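Local coordinates for protein porin (Rhodobacter blasticus, PDB 3PRN) that forms trimeric outer-membrane channels through which small hydrophilic solutes, up to about 0.6 kDa, diffuse passively, at residues A[175-180]-A[196-201]; A[209-214]-A[225-230]; A[221-226]-A[240-245]. The protein carries 1 engineered substitution. All coordinates share one frame; numbering follows the deposited sequence. Where two conformers were deposited one is given.

Overall arrangement
From the N terminus, the chain has already laid down eight strands of the 16-stranded antiparallel barrel before interaction 1 closes a hairpin between strands 175-183 and 193-200. Strand 193-200 then pairs with strand 206-214, the first partner in interaction 2, where Val196 O and Ala198 O probably accept hydrogen bonds from Trp212 N and Leu210 N. Interaction 2 closes the next hairpin onto strand 223-232. Interaction 3 begins on that same strand, shares Thr225 and Leu226 with interaction 2, and closes a third hairpin onto strand 235-244. Interaction 1 closes before the others open; interactions 2 and 3 overlap on strand 223-232, none nests, and five consecutive strands are tied into one side of the barrel wall.

Interaction 1 (A[175-180]-A[196-201]); sequences ISLAAA and VGAAYK
Leu177 swings its CG beside the backbone N (chi1 -59°), and with CD1 extended the other branch, CD2, is left turned across the strand gap onto Ala198 CB at 3.7 Å. Farther along the pair, Tyr200 holds its ring anti to the backbone N (chi1 -178°) and meets Ile175 obliquely, with Ile175 CG1 at the edge of the ring, near its plane, and 4.0 Å from Tyr200 CD1. Ala179 CB and Val196 CG2 make a looser third pair at 4.5 Å. All six residues lie on one face of the sheet, and their apolar, largely surface-exposed character is consistent with a lipid-facing barrel exterior.

The evidence for an antiparallel beta hairpin is in the backbone. The short segments run at 171° to each other, and two hydrogen-bonded pairs, Ser176 with Ala199 and Ala178 with Gly197, each make reciprocal bonds. Ser176 N reaches Ala199 O at 2.9 Å, and Gly197 N reaches Ala178 O at the same 2.9 Å. Between them, CA-H...O contacts use the same carbonyls a second time: Ala198 CA lies 3.1 Å from Ser176 O.

The opposite face carries only small groups, and there Ser176, Ala178 and Ala199 touch Leu94 of the long loop between strands 78-83 and 131-138. The outer edges of the pair are both filled: strand 175-183 bonds to strand 163-171 (Leu177 with Trp170) and strand 193-200 to strand 206-214 (Ala198 with Leu210).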
ATOM      1  N   ILE A 175      30.602 -26.320  14.500  1.00 49.57           N
ATOM      2  CA  ILE A 175      29.589 -26.466  15.524  1.00 46.66           C
ATOM      3  C   ILE A 175      28.794 -25.174  15.700  1.00 44.85           C
ATOM      4  O   ILE A 175      29.374 -24.100  15.618  1.00 44.52           O
ATOM      5  CB  ILE A 175      30.253 -26.800  16.872  1.00 48.80           C
ATOM      6  CG1 ILE A 175      30.897 -28.200  16.762  1.00 51.68           C
ATOM      7  CG2 ILE A 175      29.313 -26.738  18.042  1.00 48.51           C
ATOM      8  CD1 ILE A 175      32.175 -28.260  17.625  1.00 52.82           C
ATOM      9  N   SER A 176      27.510 -25.279  16.043  1.00 42.79           N
ATOM     10  CA  SER A 176      26.701 -24.138  16.412  1.00 39.65           C
ATOM     11  C   SER A 176      25.824 -24.538  17.609  1.00 38.03           C
ATOM     12  O   SER A 176      25.338 -25.649  17.671  1.00 37.12           O
ATOM     13  CB  SER A 176      25.765 -23.601  15.331  1.00 40.54           C
ATOM     14  OG  SER A 176      26.324 -23.609  14.048  1.00 40.58           O
ATOM     15  N   LEU A 177      25.707 -23.582  18.508  1.00 36.49           N
ATOM     16  CA  LEU A 177      24.902 -23.719  19.691  1.00 34.56           C
ATOM     17  C   LEU A 177      23.946 -22.506  19.795  1.00 34.06           C
ATOM     18  O   LEU A 177      24.326 -21.427  19.420  1.00 32.68           O
ATOM     19  CB  LEU A 177      25.752 -23.705  20.949  1.00 36.46           C
ATOM     20  CG  LEU A 177      26.820 -24.820  21.016  1.00 39.00           C
ATOM     21  CD1 LEU A 177      27.772 -24.441  22.153  1.00 40.26           C
ATOM     22  CD2 LEU A 177      26.189 -26.171  21.273  1.00 39.50           C
ATOM     23  N   ALA A 178      22.767 -22.741  20.370  1.00 32.32           N
ATOM     24  CA  ALA A 178      21.797 -21.652  20.484  1.00 31.50           C
ATOM     25  C   ALA A 178      20.876 -21.966  21.658  1.00 30.37           C
ATOM     26  O   ALA A 178      20.617 -23.131  21.941  1.00 30.02           O
ATOM     27  CB  ALA A 178      20.994 -21.532  19.186  1.00 29.38           C
ATOM     28  N   ALA A 179      20.400 -20.939  22.314  1.00 30.10           N
ATOM     29  CA  ALA A 179      19.481 -21.148  23.440  1.00 30.06           C
ATOM     30  C   ALA A 179      18.596 -19.901  23.522  1.00 29.88           C
ATOM     31  O   ALA A 179      19.036 -18.788  23.139  1.00 29.82           O
ATOM     32  CB  ALA A 179      20.323 -21.325  24.700  1.00 29.24           C
ATOM     33  N   ALA A 180      17.414 -20.085  24.041  1.00 29.48           N
ATOM     34  CA  ALA A 180      16.469 -18.986  24.173  1.00 29.47           C
ATOM     35  C   ALA A 180      15.521 -19.294  25.323  1.00 29.87           C
ATOM     36  O   ALA A 180      15.176 -20.458  25.527  1.00 30.23           O
ATOM     37  CB  ALA A 180      15.675 -18.820  22.888  1.00 27.69           C
ATOM     38  N   VAL A 196      16.904 -25.091  23.357  1.00 26.29           N
ATOM     39  CA  VAL A 196      18.352 -25.278  23.358  1.00 26.88           C
ATOM     40  C   VAL A 196      18.624 -26.122  22.108  1.00 27.03           C
ATOM     41  O   VAL A 196      17.860 -27.069  21.883  1.00 26.41           O
ATOM     42  CB  VAL A 196      18.851 -26.083  24.579  1.00 30.04           C
ATOM     43  CG1 VAL A 196      20.339 -26.296  24.404  1.00 30.59           C
ATOM     44  CG2 VAL A 196      18.594 -25.307  25.876  1.00 30.65           C
ATOM     45  N   GLY A 197      19.580 -25.715  21.307  1.00 26.57           N
ATOM     46  CA  GLY A 197      19.853 -26.503  20.121  1.00 27.74           C
ATOM     47  C   GLY A 197      21.334 -26.550  19.815  1.00 28.35           C
ATOM     48  O   GLY A 197      22.128 -25.696  20.213  1.00 28.95           O
ATOM     49  N   ALA A 198      21.707 -27.497  18.985  1.00 29.36           N
ATOM     50  CA  ALA A 198      23.091 -27.588  18.528  1.00 31.09           C
ATOM     51  C   ALA A 198      23.086 -28.262  17.178  1.00 32.48           C
ATOM     52  O   ALA A 198      22.138 -28.995  16.833  1.00 32.43           O
ATOM     53  CB  ALA A 198      23.835 -28.410  19.573  1.00 32.10           C
ATOM     54  N   ALA A 199      24.092 -27.981  16.375  1.00 34.23           N
ATOM     55  CA  ALA A 199      24.260 -28.489  15.039  1.00 37.18           C
ATOM     56  C   ALA A 199      25.762 -28.699  14.743  1.00 39.91           C
ATOM     57  O   ALA A 199      26.647 -27.975  15.217  1.00 39.20           O
ATOM     58  CB  ALA A 199      23.692 -27.526  13.993  1.00 33.82           C
ATOM     59  N   TYR A 200      25.991 -29.676  13.891  1.00 42.84           N
ATOM     60  CA  TYR A 200      27.353 -30.045  13.517  1.00 46.19           C
ATOM     61  C   TYR A 200      27.450 -30.120  12.011  1.00 48.07           C
ATOM     62  O   TYR A 200      26.679 -30.896  11.437  1.00 47.38           O
ATOM     63  CB  TYR A 200      27.639 -31.447  14.142  1.00 47.87           C
ATOM     64  CG  TYR A 200      29.042 -31.932  13.866  1.00 55.21           C
ATOM     65  CD1 TYR A 200      30.146 -31.173  14.260  1.00 57.94           C
ATOM     66  CD2 TYR A 200      29.285 -33.131  13.201  1.00 58.41           C
ATOM     67  CE1 TYR A 200      31.446 -31.582  13.986  1.00 60.53           C
ATOM     68  CE2 TYR A 200      30.581 -33.570  12.947  1.00 60.55           C
ATOM     69  CZ  TYR A 200      31.653 -32.781  13.326  1.00 61.73           C
ATOM     70  OH  TYR A 200      32.948 -33.197  13.083  1.00 63.32           O
ATOM     71  N   LYS A 201      28.336 -29.343  11.393  1.00 50.22           N
ATOM     72  CA  LYS A 201      28.496 -29.411   9.932  1.00 54.61           C
ATOM     73  C   LYS A 201      29.505 -30.548   9.654  1.00 56.23           C
ATOM     74  O   LYS A 201      30.697 -30.339   9.758  1.00 56.63           O
ATOM     75  CB  LYS A 201      28.984 -28.152   9.288  1.00 57.10           C
ATOM     76  CG  LYS A 201      28.179 -26.883   9.584  1.00 61.43           C
ATOM     77  CD  LYS A 201      28.745 -25.764   8.710  1.00 64.37           C
ATOM     78  CE  LYS A 201      28.265 -24.373   9.099  1.00 66.41           C
ATOM     79  NZ  LYS A 201      28.714 -23.397   8.020  1.00 67.86           N
TER

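Interaction 2 (A[209-214]-A[225-230]); sequences GLNWYD and TLYGNY
Tyr227 lies over Gly209 in a cross-strand aromatic-glycine pair, the packing known as aromatic rescue of glycine, within an antiparallel hairpin of the porin barrel. From CB, a first torsion of 68° puts CG in the crowded position between backbone N and carbonyl carbon, which folds the ring over the neighbouring strand. CD1 then comes 3.6 Å from Gly209 O, CE1 lies 3.6 Å from Gly209 C, and CZ is 3.8 Å from Gly209 CA. This glycine CA sits 4.0 Å from the ring centroid and 27° off the normal, a CH-pi contact over the face, while Gly209 N stands above the ring centre. Modelling a CB on Gly209 would put it about 2.5 Å from Tyr227 OH, a clash, so the hydroxyl end of Tyr227 takes the space a side chain would need.

Backbone bonds hold the two strands together here: Gly209 and Tyr227 bond reciprocally, as do Asn211 and Thr225. On the face bearing the ring, the Asn211 amide crosses Tyr227 with planes 44° apart; its ND2 donates to Leu94 O, while Thr225 OG1 bonds to Gly108 O. Both partners belong to the long loop after strand 78-83, consistent with this face looking into the barrel, where the long loop of porins folds inward. On the other face Leu210 CD1 touches Leu226 CB at 4.2 Å, on the surface.

At the tip of Tyr227, a water lies at the edge of the ring, in its plane: it accepts a short bond from Tyr227 OH and donates to Asn211 OD1 at 2.8 Å.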
ATOM      1  N   GLY A 209      21.478 -31.757  13.272  1.00 31.84           N
ATOM      2  CA  GLY A 209      21.228 -30.969  14.459  1.00 30.52           C
ATOM      3  C   GLY A 209      20.099 -31.590  15.299  1.00 29.58           C
ATOM      4  O   GLY A 209      19.363 -32.498  14.931  1.00 29.54           O
ATOM      5  N   LEU A 210      20.000 -31.053  16.485  1.00 29.12           N
ATOM      6  CA  LEU A 210      19.078 -31.450  17.505  1.00 29.34           C
ATOM      7  C   LEU A 210      18.599 -30.215  18.240  1.00 28.60           C
ATOM      8  O   LEU A 210      19.400 -29.535  18.865  1.00 29.28           O
ATOM      9  CB  LEU A 210      19.841 -32.378  18.480  1.00 31.85           C
ATOM     10  CG  LEU A 210      19.044 -33.008  19.599  1.00 35.22           C
ATOM     11  CD1 LEU A 210      18.123 -34.085  19.040  1.00 35.46           C
ATOM     12  CD2 LEU A 210      20.044 -33.684  20.566  1.00 37.80           C
ATOM     13  N   ASN A 211      17.299 -29.999  18.244  1.00 28.07           N
ATOM     14  CA  ASN A 211      16.685 -28.918  18.978  1.00 27.75           C
ATOM     15  C   ASN A 211      15.749 -29.515  20.039  1.00 27.93           C
ATOM     16  O   ASN A 211      15.020 -30.481  19.727  1.00 28.32           O
ATOM     17  CB  ASN A 211      15.806 -28.068  18.029  1.00 25.38           C
ATOM     18  CG  ASN A 211      16.643 -27.307  17.018  1.00 26.40           C
ATOM     19  OD1 ASN A 211      17.823 -26.993  17.255  1.00 25.06           O
ATOM     20  ND2 ASN A 211      16.064 -26.988  15.851  1.00 25.37           N
ATOM     21  N   TRP A 212      15.769 -28.955  21.211  1.00 27.59           N
ATOM     22  CA  TRP A 212      14.932 -29.355  22.318  1.00 27.78           C
ATOM     23  C   TRP A 212      14.087 -28.169  22.749  1.00 27.02           C
ATOM     24  O   TRP A 212      14.645 -27.054  22.852  1.00 27.75           O
ATOM     25  CB  TRP A 212      15.877 -29.795  23.500  1.00 30.70           C
ATOM     26  CG  TRP A 212      15.057 -30.032  24.744  1.00 34.32           C
ATOM     27  CD1 TRP A 212      14.316 -31.156  25.056  1.00 35.56           C
ATOM     28  CD2 TRP A 212      14.802 -29.085  25.801  1.00 34.91           C
ATOM     29  NE1 TRP A 212      13.635 -30.956  26.245  1.00 35.58           N
ATOM     30  CE2 TRP A 212      13.917 -29.686  26.711  1.00 35.71           C
ATOM     31  CE3 TRP A 212      15.232 -27.777  26.039  1.00 35.99           C
ATOM     32  CZ2 TRP A 212      13.494 -29.041  27.872  1.00 35.90           C
ATOM     33  CZ3 TRP A 212      14.786 -27.124  27.178  1.00 36.08           C
ATOM     34  CH2 TRP A 212      13.936 -27.764  28.086  1.00 35.49           C
ATOM     35  N   TYR A 213      12.801 -28.345  23.036  1.00 27.11           N
ATOM     36  CA  TYR A 213      12.010 -27.239  23.542  1.00 26.67           C
ATOM     37  C   TYR A 213      11.220 -27.614  24.806  1.00 27.40           C
ATOM     38  O   TYR A 213      10.691 -28.746  24.910  1.00 27.19           O
ATOM     39  CB  TYR A 213      10.871 -26.882  22.519  1.00 26.97           C
ATOM     40  CG  TYR A 213      11.482 -26.433  21.196  1.00 25.90           C
ATOM     41  CD1 TYR A 213      11.885 -25.094  21.037  1.00 26.66           C
ATOM     42  CD2 TYR A 213      11.650 -27.307  20.183  1.00 25.37           C
ATOM     43  CE1 TYR A 213      12.477 -24.702  19.835  1.00 26.51           C
ATOM     44  CE2 TYR A 213      12.225 -26.921  18.982  1.00 27.35           C
ATOM     45  CZ  TYR A 213      12.656 -25.608  18.823  1.00 26.24           C
ATOM     46  OH  TYR A 213      13.207 -25.273  17.626  1.00 26.80           O
ATOM     47  N   ASP A 214      10.972 -26.607  25.589  1.00 26.61           N
ATOM     48  CA  ASP A 214       9.977 -26.604  26.636  1.00 27.76           C
ATOM     49  C   ASP A 214       8.883 -25.657  26.077  1.00 27.38           C
ATOM     50  O   ASP A 214       9.189 -24.476  25.883  1.00 27.17           O
ATOM     51  CB  ASP A 214      10.517 -26.040  27.921  1.00 30.36           C
ATOM     52  CG  ASP A 214       9.452 -25.967  29.005  1.00 35.41           C
ATOM     53  OD1 ASP A 214       8.241 -25.750  28.766  1.00 35.13           O
ATOM     54  OD2 ASP A 214       9.878 -26.140  30.182  1.00 39.15           O
ATOM     55  N   THR A 225      13.553 -32.378  18.313  1.00 26.27           N
ATOM     56  CA  THR A 225      13.556 -32.477  16.853  1.00 25.97           C
ATOM     57  C   THR A 225      15.009 -32.768  16.441  1.00 26.50           C
ATOM     58  O   THR A 225      15.912 -32.057  16.886  1.00 27.25           O
ATOM     59  CB  THR A 225      13.136 -31.103  16.220  1.00 23.39           C
ATOM     60  OG1 THR A 225      11.780 -30.896  16.632  1.00 23.21           O
ATOM     61  CG2 THR A 225      13.238 -31.137  14.718  1.00 24.05           C
ATOM     62  N   LEU A 226      15.122 -33.795  15.646  1.00 26.89           N
ATOM     63  CA  LEU A 226      16.386 -34.218  15.062  1.00 27.77           C
ATOM     64  C   LEU A 226      16.271 -34.027  13.554  1.00 26.68           C
ATOM     65  O   LEU A 226      15.336 -34.499  12.901  1.00 27.48           O
ATOM     66  CB  LEU A 226      16.667 -35.686  15.447  1.00 30.41           C
ATOM     67  CG  LEU A 226      17.769 -36.332  14.601  1.00 32.83           C
ATOM     68  CD1 LEU A 226      19.099 -35.758  15.061  1.00 33.43           C
ATOM     69  CD2 LEU A 226      17.704 -37.857  14.775  1.00 34.57           C
ATOM     70  N   TYR A 227      17.237 -33.265  12.991  1.00 27.00           N
ATOM     71  CA  TYR A 227      17.153 -33.033  11.552  1.00 26.85           C
ATOM     72  C   TYR A 227      18.513 -33.055  10.888  1.00 26.88           C
ATOM     73  O   TYR A 227      19.553 -32.959  11.540  1.00 26.92           O
ATOM     74  CB  TYR A 227      16.518 -31.631  11.264  1.00 26.78           C
ATOM     75  CG  TYR A 227      17.427 -30.488  11.696  1.00 27.13           C
ATOM     76  CD1 TYR A 227      17.425 -30.114  13.031  1.00 27.92           C
ATOM     77  CD2 TYR A 227      18.299 -29.827  10.847  1.00 28.00           C
ATOM     78  CE1 TYR A 227      18.208 -29.090  13.523  1.00 28.24           C
ATOM     79  CE2 TYR A 227      19.116 -28.801  11.320  1.00 28.74           C
ATOM     80  CZ  TYR A 227      19.070 -28.442  12.644  1.00 29.68           C
ATOM     81  OH  TYR A 227      19.887 -27.448  13.191  1.00 29.16           O
ATOM     82  N   GLY A 228      18.475 -33.131   9.567  1.00 27.07           N
ATOM     83  CA  GLY A 228      19.727 -33.116   8.824  1.00 28.82           C
ATOM     84  C   GLY A 228      19.502 -32.694   7.383  1.00 30.31           C
ATOM     85  O   GLY A 228      18.383 -32.772   6.855  1.00 29.51           O
ATOM     86  N   ASN A 229      20.580 -32.268   6.736  1.00 30.08           N
ATOM     87  CA  ASN A 229      20.449 -31.890   5.330  1.00 32.91           C
ATOM     88  C   ASN A 229      21.808 -32.157   4.647  1.00 33.57           C
ATOM     89  O   ASN A 229      22.853 -32.151   5.313  1.00 33.95           O
ATOM     90  CB  ASN A 229      20.009 -30.469   5.079  1.00 31.34           C
ATOM     91  CG  ASN A 229      20.804 -29.494   5.927  1.00 34.16           C
ATOM     92  OD1 ASN A 229      20.253 -28.992   6.926  1.00 35.42           O
ATOM     93  ND2 ASN A 229      22.064 -29.275   5.580  1.00 33.70           N
ATOM     94  N   TYR A 230      21.712 -32.395   3.360  1.00 35.40           N
ATOM     95  CA  TYR A 230      22.916 -32.690   2.593  1.00 36.80           C
ATOM     96  C   TYR A 230      22.821 -32.124   1.184  1.00 37.69           C
ATOM     97  O   TYR A 230      21.821 -32.355   0.509  1.00 36.82           O
ATOM     98  CB  TYR A 230      23.012 -34.232   2.585  1.00 39.47           C
ATOM     99  CG  TYR A 230      24.404 -34.688   2.216  1.00 48.88           C
ATOM    100  CD1 TYR A 230      25.402 -34.746   3.184  1.00 52.35           C
ATOM    101  CD2 TYR A 230      24.698 -35.044   0.903  1.00 52.23           C
ATOM    102  CE1 TYR A 230      26.684 -35.160   2.854  1.00 56.13           C
ATOM    103  CE2 TYR A 230      25.986 -35.457   0.563  1.00 56.08           C
ATOM    104  CZ  TYR A 230      26.959 -35.511   1.542  1.00 58.12           C
ATOM    105  OH  TYR A 230      28.238 -35.933   1.205  1.00 61.77           O
TER
HETATM  106  O   HOH W   1      20.098 -27.344  15.730  1.00 25.81           O

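Interaction 3 (A[221-226]-A[240-245]); sequences GDQVTL and YVSDID
Ser242 OG gathers the side-chain hydrogen bonds between the strands. Gln223 holds CG anti to its backbone N (chi1 169°) and runs on extended, which carries NE2 to Ser242 OG at 3.2 Å; the bond is almost straight, 176° at the hydrogen, with the oxygen 2° out of the amide plane. The same OG lies 2.9 Å from Thr225 OG1, itself bonded to Gly108 O, and 3.2 Å from Val224 O. Beyond the two segments, Gln223 NE2 also donates to Asp109 O, and OE1 accepts from Asn215 ND2 and Gln111 N. With Gln223 cut back to an alanine, Asn215 ND2 and Gln111 N would probably lose their acceptor, and Ser242 OG and Asp109 O their amide donor. The Tyr240 hydroxyl likewise bonds outside the segments, to Gln272 OE1 and Phe107 N.

Main-chain bonds come in reciprocal pairs, Val224 with Asp243 and Leu226 with Val241, and one more runs from Asp245 N to Asp222 O at 3.0 Å. They define the hairpin of strands 223-232 and 235-244, two adjacent antiparallel staves of the porin barrel.

Apolar contact is slight: Ile244 CG2 lies 3.9 Å from Gln223 CG, so the amide's aliphatic stem packs obliquely against the isoleucine.

Charged groups meet at the loop end. Asp222 and Asp245 lie side by side, pointing the same way, with their OD2 atoms 4.3 Å apart, a spacing likely to be mildly repulsive; Asp245 OD2 also takes a weak bond from Asp222 N at 3.3 Å.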
ATOM      1  N   GLY A 221       3.666 -30.300  25.331  1.00 29.72           N
ATOM      2  CA  GLY A 221       4.666 -30.625  26.347  1.00 29.39           C
ATOM      3  C   GLY A 221       6.052 -30.438  25.737  1.00 30.12           C
ATOM      4  O   GLY A 221       6.223 -29.750  24.688  1.00 30.64           O
ATOM      5  N   ASP A 222       7.091 -31.025  26.297  1.00 28.84           N
ATOM      6  CA  ASP A 222       8.434 -30.937  25.791  1.00 28.26           C
ATOM      7  C   ASP A 222       8.566 -31.615  24.435  1.00 27.87           C
ATOM      8  O   ASP A 222       7.764 -32.478  24.045  1.00 26.77           O
ATOM      9  CB  ASP A 222       9.453 -31.482  26.784  1.00 32.45           C
ATOM     10  CG  ASP A 222       9.455 -30.667  28.081  1.00 37.70           C
ATOM     11  OD1 ASP A 222       8.655 -29.721  28.306  1.00 39.40           O
ATOM     12  OD2 ASP A 222      10.321 -30.989  28.936  1.00 41.38           O
ATOM     13  N   GLN A 223       9.600 -31.191  23.709  1.00 26.54           N
ATOM     14  CA  GLN A 223       9.719 -31.656  22.330  1.00 25.75           C
ATOM     15  C   GLN A 223      11.156 -31.770  21.920  1.00 25.88           C
ATOM     16  O   GLN A 223      12.032 -30.976  22.250  1.00 26.25           O
ATOM     17  CB  GLN A 223       8.988 -30.546  21.484  1.00 24.02           C
ATOM     18  CG  GLN A 223       9.202 -30.678  19.977  1.00 22.53           C
ATOM     19  CD  GLN A 223       8.420 -29.648  19.176  1.00 24.82           C
ATOM     20  OE1 GLN A 223       7.934 -28.640  19.680  1.00 23.54           O
ATOM     21  NE2 GLN A 223       8.287 -29.893  17.861  1.00 24.10           N
ATOM     22  N   VAL A 224      11.423 -32.737  21.053  1.00 25.68           N
ATOM     23  CA  VAL A 224      12.787 -32.869  20.543  1.00 25.89           C
ATOM     24  C   VAL A 224      12.677 -33.058  19.041  1.00 25.93           C
ATOM     25  O   VAL A 224      11.793 -33.772  18.561  1.00 26.03           O
ATOM     26  CB  VAL A 224      13.358 -34.167  21.180  0.50 26.79           C
ATOM     27  CG1 VAL A 224      14.589 -34.644  20.439  0.50 27.13           C
ATOM     28  CG2 VAL A 224      13.657 -33.884  22.651  0.50 27.19           C
ATOM     29  N   THR A 225      13.553 -32.378  18.313  1.00 26.27           N
ATOM     30  CA  THR A 225      13.556 -32.477  16.853  1.00 25.97           C
ATOM     31  C   THR A 225      15.009 -32.768  16.441  1.00 26.50           C
ATOM     32  O   THR A 225      15.912 -32.057  16.886  1.00 27.25           O
ATOM     33  CB  THR A 225      13.136 -31.103  16.220  1.00 23.39           C
ATOM     34  OG1 THR A 225      11.780 -30.896  16.632  1.00 23.21           O
ATOM     35  CG2 THR A 225      13.238 -31.137  14.718  1.00 24.05           C
ATOM     36  N   LEU A 226      15.122 -33.795  15.646  1.00 26.89           N
ATOM     37  CA  LEU A 226      16.386 -34.218  15.062  1.00 27.77           C
ATOM     38  C   LEU A 226      16.271 -34.027  13.554  1.00 26.68           C
ATOM     39  O   LEU A 226      15.336 -34.499  12.901  1.00 27.48           O
ATOM     40  CB  LEU A 226      16.667 -35.686  15.447  1.00 30.41           C
ATOM     41  CG  LEU A 226      17.769 -36.332  14.601  1.00 32.83           C
ATOM     42  CD1 LEU A 226      19.099 -35.758  15.061  1.00 33.43           C
ATOM     43  CD2 LEU A 226      17.704 -37.857  14.775  1.00 34.57           C
ATOM     44  N   TYR A 240      13.770 -34.735   8.877  1.00 24.90           N
ATOM     45  CA  TYR A 240      13.656 -34.507  10.299  1.00 25.11           C
ATOM     46  C   TYR A 240      12.720 -35.550  10.926  1.00 24.59           C
ATOM     47  O   TYR A 240      11.898 -36.111  10.196  1.00 24.71           O
ATOM     48  CB  TYR A 240      13.118 -33.104  10.708  1.00 24.23           C
ATOM     49  CG  TYR A 240      11.673 -32.856  10.330  1.00 23.65           C
ATOM     50  CD1 TYR A 240      10.664 -33.203  11.253  1.00 22.68           C
ATOM     51  CD2 TYR A 240      11.299 -32.263   9.139  1.00 22.55           C
ATOM     52  CE1 TYR A 240       9.327 -32.984  10.964  1.00 23.77           C
ATOM     53  CE2 TYR A 240       9.933 -32.035   8.855  1.00 23.15           C
ATOM     54  CZ  TYR A 240       8.965 -32.391   9.757  1.00 22.02           C
ATOM     55  OH  TYR A 240       7.602 -32.217   9.539  1.00 21.38           O
ATOM     56  N   VAL A 241      12.840 -35.712  12.237  1.00 25.04           N
ATOM     57  CA  VAL A 241      11.936 -36.545  12.980  1.00 24.65           C
ATOM     58  C   VAL A 241      11.661 -35.690  14.232  1.00 24.95           C
ATOM     59  O   VAL A 241      12.624 -35.025  14.651  1.00 25.04           O
ATOM     60  CB  VAL A 241      12.573 -37.877  13.435  0.50 25.25           C
ATOM     61  CG1 VAL A 241      11.548 -38.759  14.119  0.50 24.02           C
ATOM     62  CG2 VAL A 241      13.217 -38.580  12.247  0.50 25.45           C
ATOM     63  N   SER A 242      10.450 -35.707  14.742  1.00 24.25           N
ATOM     64  CA  SER A 242      10.192 -34.902  15.955  1.00 25.25           C
ATOM     65  C   SER A 242       9.198 -35.685  16.830  1.00 24.63           C
ATOM     66  O   SER A 242       8.296 -36.327  16.281  1.00 25.57           O
ATOM     67  CB  SER A 242       9.637 -33.507  15.601  1.00 23.92           C
ATOM     68  OG  SER A 242       9.495 -32.611  16.692  1.00 22.65           O
ATOM     69  N   ASP A 243       9.355 -35.596  18.111  1.00 26.00           N
ATOM     70  CA  ASP A 243       8.557 -36.152  19.152  1.00 27.49           C
ATOM     71  C   ASP A 243       8.120 -35.105  20.188  1.00 27.45           C
ATOM     72  O   ASP A 243       8.915 -34.269  20.662  1.00 28.25           O
ATOM     73  CB  ASP A 243       9.278 -37.245  19.990  1.00 33.06           C
ATOM     74  CG  ASP A 243       9.406 -38.492  19.130  1.00 38.46           C
ATOM     75  OD1 ASP A 243       8.341 -39.129  18.773  1.00 40.71           O
ATOM     76  OD2 ASP A 243      10.562 -38.878  18.731  1.00 42.06           O
ATOM     77  N   ILE A 244       6.857 -35.192  20.576  1.00 27.36           N
ATOM     78  CA  ILE A 244       6.346 -34.347  21.641  1.00 27.85           C
ATOM     79  C   ILE A 244       5.908 -35.264  22.789  1.00 29.41           C
ATOM     80  O   ILE A 244       5.696 -36.469  22.553  1.00 28.53           O
ATOM     81  CB  ILE A 244       5.205 -33.434  21.170  1.00 26.54           C
ATOM     82  CG1 ILE A 244       4.032 -34.199  20.554  1.00 25.23           C
ATOM     83  CG2 ILE A 244       5.775 -32.452  20.095  1.00 25.57           C
ATOM     84  CD1 ILE A 244       2.826 -33.354  20.204  1.00 23.91           C
ATOM     85  N   ASP A 245       5.753 -34.733  23.973  1.00 29.89           N
ATOM     86  CA  ASP A 245       5.284 -35.437  25.139  1.00 32.70           C
ATOM     87  C   ASP A 245       3.774 -35.673  25.159  1.00 31.74           C
ATOM     88  O   ASP A 245       3.358 -36.481  26.024  1.00 33.77           O
ATOM     89  CB  ASP A 245       5.566 -34.665  26.461  1.00 36.96           C
ATOM     90  CG  ASP A 245       6.980 -34.888  26.935  1.00 43.26           C
ATOM     91  OD1 ASP A 245       7.670 -35.860  26.551  1.00 45.84           O
ATOM     92  OD2 ASP A 245       7.477 -34.023  27.713  1.00 46.22           O
TER